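Local coordinates for protein aminofutalosine deaminase (Helicobacter pylori, PDB 7LKK) that deaminates aminofutalosine in the menaquinone pathway, as a metal-dependent hydrolase of the amidohydrolase family with iron bound in its active site, at residues Arg414-Gly418 with Gly419-Ile423. Residues are numbered along the deposited sequence; the frame is centred on the assembly and turned at random.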
ATOM      1  N   ARG A 414      22.748   5.992   4.052  1.00 24.22           N
ATOM      2  CA  ARG A 414      23.872   6.399   3.223  1.00 26.45           C
ATOM      3  C   ARG A 414      23.537   6.103   1.772  1.00 25.16           C
ATOM      4  O   ARG A 414      23.024   5.028   1.450  1.00 21.06           O
ATOM      5  CB  ARG A 414      25.167   5.673   3.612  1.00 25.01           C
ATOM      6  CG  ARG A 414      25.693   6.028   4.986  1.00 28.96           C
ATOM      7  CD  ARG A 414      26.208   7.457   5.026  1.00 33.33           C
ATOM      8  NE  ARG A 414      26.955   7.734   6.250  1.00 41.83           N
ATOM      9  CZ  ARG A 414      26.399   7.922   7.442  1.00 35.99           C
ATOM     10  NH1 ARG A 414      25.081   7.867   7.584  1.00 39.45           N
ATOM     11  NH2 ARG A 414      27.162   8.168   8.498  1.00 41.08           N
ATOM     12  N   LEU A 415      23.823   7.065   0.901  1.00 21.29           N
ATOM     13  CA  LEU A 415      23.688   6.879  -0.536  1.00 26.36           C
ATOM     14  C   LEU A 415      25.003   7.272  -1.187  1.00 18.48           C
ATOM     15  O   LEU A 415      25.458   8.410  -1.030  1.00 21.98           O
ATOM     16  CB  LEU A 415      22.529   7.705  -1.104  1.00 21.71           C
ATOM     17  CG  LEU A 415      22.269   7.542  -2.604  1.00 22.00           C
ATOM     18  CD1 LEU A 415      21.984   6.088  -2.951  1.00 23.35           C
ATOM     19  CD2 LEU A 415      21.127   8.439  -3.057  1.00 26.08           C
ATOM     20  N   PHE A 416      25.614   6.330  -1.895  1.00 22.84           N
ATOM     21  CA  PHE A 416      26.814   6.575  -2.684  1.00 22.08           C
ATOM     22  C   PHE A 416      26.468   6.394  -4.153  1.00 21.80           C
ATOM     23  O   PHE A 416      25.875   5.378  -4.530  1.00 21.47           O
ATOM     24  CB  PHE A 416      27.949   5.627  -2.292  1.00 20.49           C
ATOM     25  CG  PHE A 416      28.397   5.763  -0.864  1.00 27.26           C
ATOM     26  CD1 PHE A 416      27.777   5.041   0.141  1.00 25.69           C
ATOM     27  CD2 PHE A 416      29.447   6.602  -0.530  1.00 28.27           C
ATOM     28  CE1 PHE A 416      28.189   5.160   1.456  1.00 29.06           C
ATOM     29  CE2 PHE A 416      29.865   6.725   0.782  1.00 26.69           C
ATOM     30  CZ  PHE A 416      29.234   6.003   1.776  1.00 30.67           C
ATOM     31  N   LEU A 417      26.828   7.378  -4.974  1.00 20.23           N
ATOM     32  CA  LEU A 417      26.594   7.327  -6.412  1.00 25.96           C
ATOM     33  C   LEU A 417      27.916   7.577  -7.116  1.00 22.06           C
ATOM     34  O   LEU A 417      28.535   8.629  -6.924  1.00 23.31           O
ATOM     35  CB  LEU A 417      25.542   8.353  -6.841  1.00 21.46           C
ATOM     36  CG  LEU A 417      24.126   8.078  -6.330  1.00 20.78           C
ATOM     37  CD1 LEU A 417      23.139   9.107  -6.862  1.00 25.33           C
ATOM     38  CD2 LEU A 417      23.687   6.667  -6.691  1.00 22.65           C
ATOM     39  N   GLY A 418      28.342   6.616  -7.930  1.00 22.40           N
ATOM     40  CA  GLY A 418      29.678   6.674  -8.498  1.00 26.81           C
ATOM     41  C   GLY A 418      30.768   6.770  -7.456  1.00 23.08           C
ATOM     42  O   GLY A 418      31.808   7.385  -7.710  1.00 22.41           O
ATOM     43  N   GLY A 419      30.554   6.182  -6.278  1.00 23.41           N
ATOM     44  CA  GLY A 419      31.528   6.216  -5.211  1.00 26.61           C
ATOM     45  C   GLY A 419      31.529   7.468  -4.364  1.00 25.57           C
ATOM     46  O   GLY A 419      32.232   7.503  -3.347  1.00 27.24           O
ATOM     47  N   LYS A 420      30.778   8.497  -4.742  1.00 26.28           N
ATOM     48  CA  LYS A 420      30.706   9.736  -3.982  1.00 30.00           C
ATOM     49  C   LYS A 420      29.494   9.712  -3.061  1.00 24.66           C
ATOM     50  O   LYS A 420      28.400   9.309  -3.470  1.00 21.26           O
ATOM     51  CB  LYS A 420      30.629  10.946  -4.916  1.00 26.44           C
ATOM     52  CG  LYS A 420      31.722  10.979  -5.971  1.00 29.52           C
ATOM     53  CD  LYS A 420      31.651  12.248  -6.808  1.00 32.00           C
ATOM     54  CE  LYS A 420      32.735  12.267  -7.874  1.00 36.09           C
ATOM     55  NZ  LYS A 420      32.767  13.559  -8.615  1.00 44.24           N
ATOM     56  N   ARG A 421      29.690  10.144  -1.819  1.00 29.64           N
ATOM     57  CA  ARG A 421      28.592  10.167  -0.862  1.00 28.38           C
ATOM     58  C   ARG A 421      27.613  11.275  -1.225  1.00 31.46           C
ATOM     59  O   ARG A 421      27.993  12.448  -1.308  1.00 31.85           O
ATOM     60  CB  ARG A 421      29.117  10.360   0.558  1.00 28.93           C
ATOM     61  CG  ARG A 421      28.027  10.240   1.611  1.00 30.92           C
ATOM     62  CD  ARG A 421      28.568  10.350   3.026  1.00 36.56           C
ATOM     63  NE  ARG A 421      27.482  10.457   3.996  1.00 37.15           N
ATOM     64  CZ  ARG A 421      27.644  10.779   5.274  1.00 37.81           C
ATOM     65  NH1 ARG A 421      28.857  11.030   5.749  1.00 39.55           N
ATOM     66  NH2 ARG A 421      26.592  10.851   6.080  1.00 37.48           N
ATOM     67  N   VAL A 422      26.357  10.902  -1.447  1.00 26.70           N
ATOM     68  CA  VAL A 422      25.295  11.856  -1.730  1.00 28.78           C
ATOM     69  C   VAL A 422      24.439  12.118  -0.498  1.00 26.50           C
ATOM     70  O   VAL A 422      24.116  13.267  -0.197  1.00 28.05           O
ATOM     71  CB  VAL A 422      24.436  11.357  -2.913  1.00 22.92           C
ATOM     72  CG1 VAL A 422      23.210  12.237  -3.096  1.00 30.63           C
ATOM     73  CG2 VAL A 422      25.267  11.315  -4.189  1.00 28.22           C
ATOM     74  N   ILE A 423      24.081  11.066   0.231  1.00 26.36           N
ATOM     75  CA  ILE A 423      23.330  11.208   1.471  1.00 26.98           C
ATOM     76  C   ILE A 423      24.102  10.525   2.593  1.00 29.65           C
ATOM     77  O   ILE A 423      24.655   9.444   2.400  1.00 28.83           O
ATOM     78  CB  ILE A 423      21.908  10.626   1.335  1.00 26.04           C
ATOM     79  CG1 ILE A 423      21.061  11.495   0.403  1.00 27.01           C
ATOM     80  CG2 ILE A 423      21.243  10.497   2.697  1.00 27.28           C
ATOM     81  CD1 ILE A 423      19.747  10.861   0.003  1.00 23.76           C
ATOM     82  OXT ILE A 423      24.196  11.029   3.712  1.00 33.28           O
TER
HETATM   83  O   HOH W   1      30.031  10.075   8.311  1.00 38.49           O
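Arg421 runs along the hairpin, away from the turn, to Arg414, its chain extended from CG to NE. Its CB meets the Phe416 ring obliquely, 3.7 Å from CE2, and CG continues past the same ring atom. Arg421 NE lies against Arg414 CD and meets the C-terminal carboxylate of Ile423, forming a salt bridge with OXT (3.3 Å) and a weak hydrogen bond to O, which lies in the guanidinium plane at its edge. Arg421 CZ comes 3.3 Å from Arg414 NE. At the tip, Arg421 NH2 sits over the centre of the Arg414 guanidinium, 3.1 Å from Arg414 NE; the two planes are stacked 4° apart. The nearby carboxylate probably offsets the repulsion of these like charges, and a water weakly bridges Arg421 NH1 and Arg414 NH2. The strands form an antiparallel beta hairpin closed by a type I' turn, Leu417 to Lys420, with Gly418 and Gly419 both at positive phi; strand 414-417 pairs antiparallel with strand 387-391 and carries 420-421 on its other edge. At the chain end Val422 and Ile423 both face Leu415 in a classic beta bulge: Leu415 O accepts from Val422 N (2.7 Å) and Ile423 N (3.2 Å). Leu126 of helix 115-127 touches Leu415, Leu417 and Ile423.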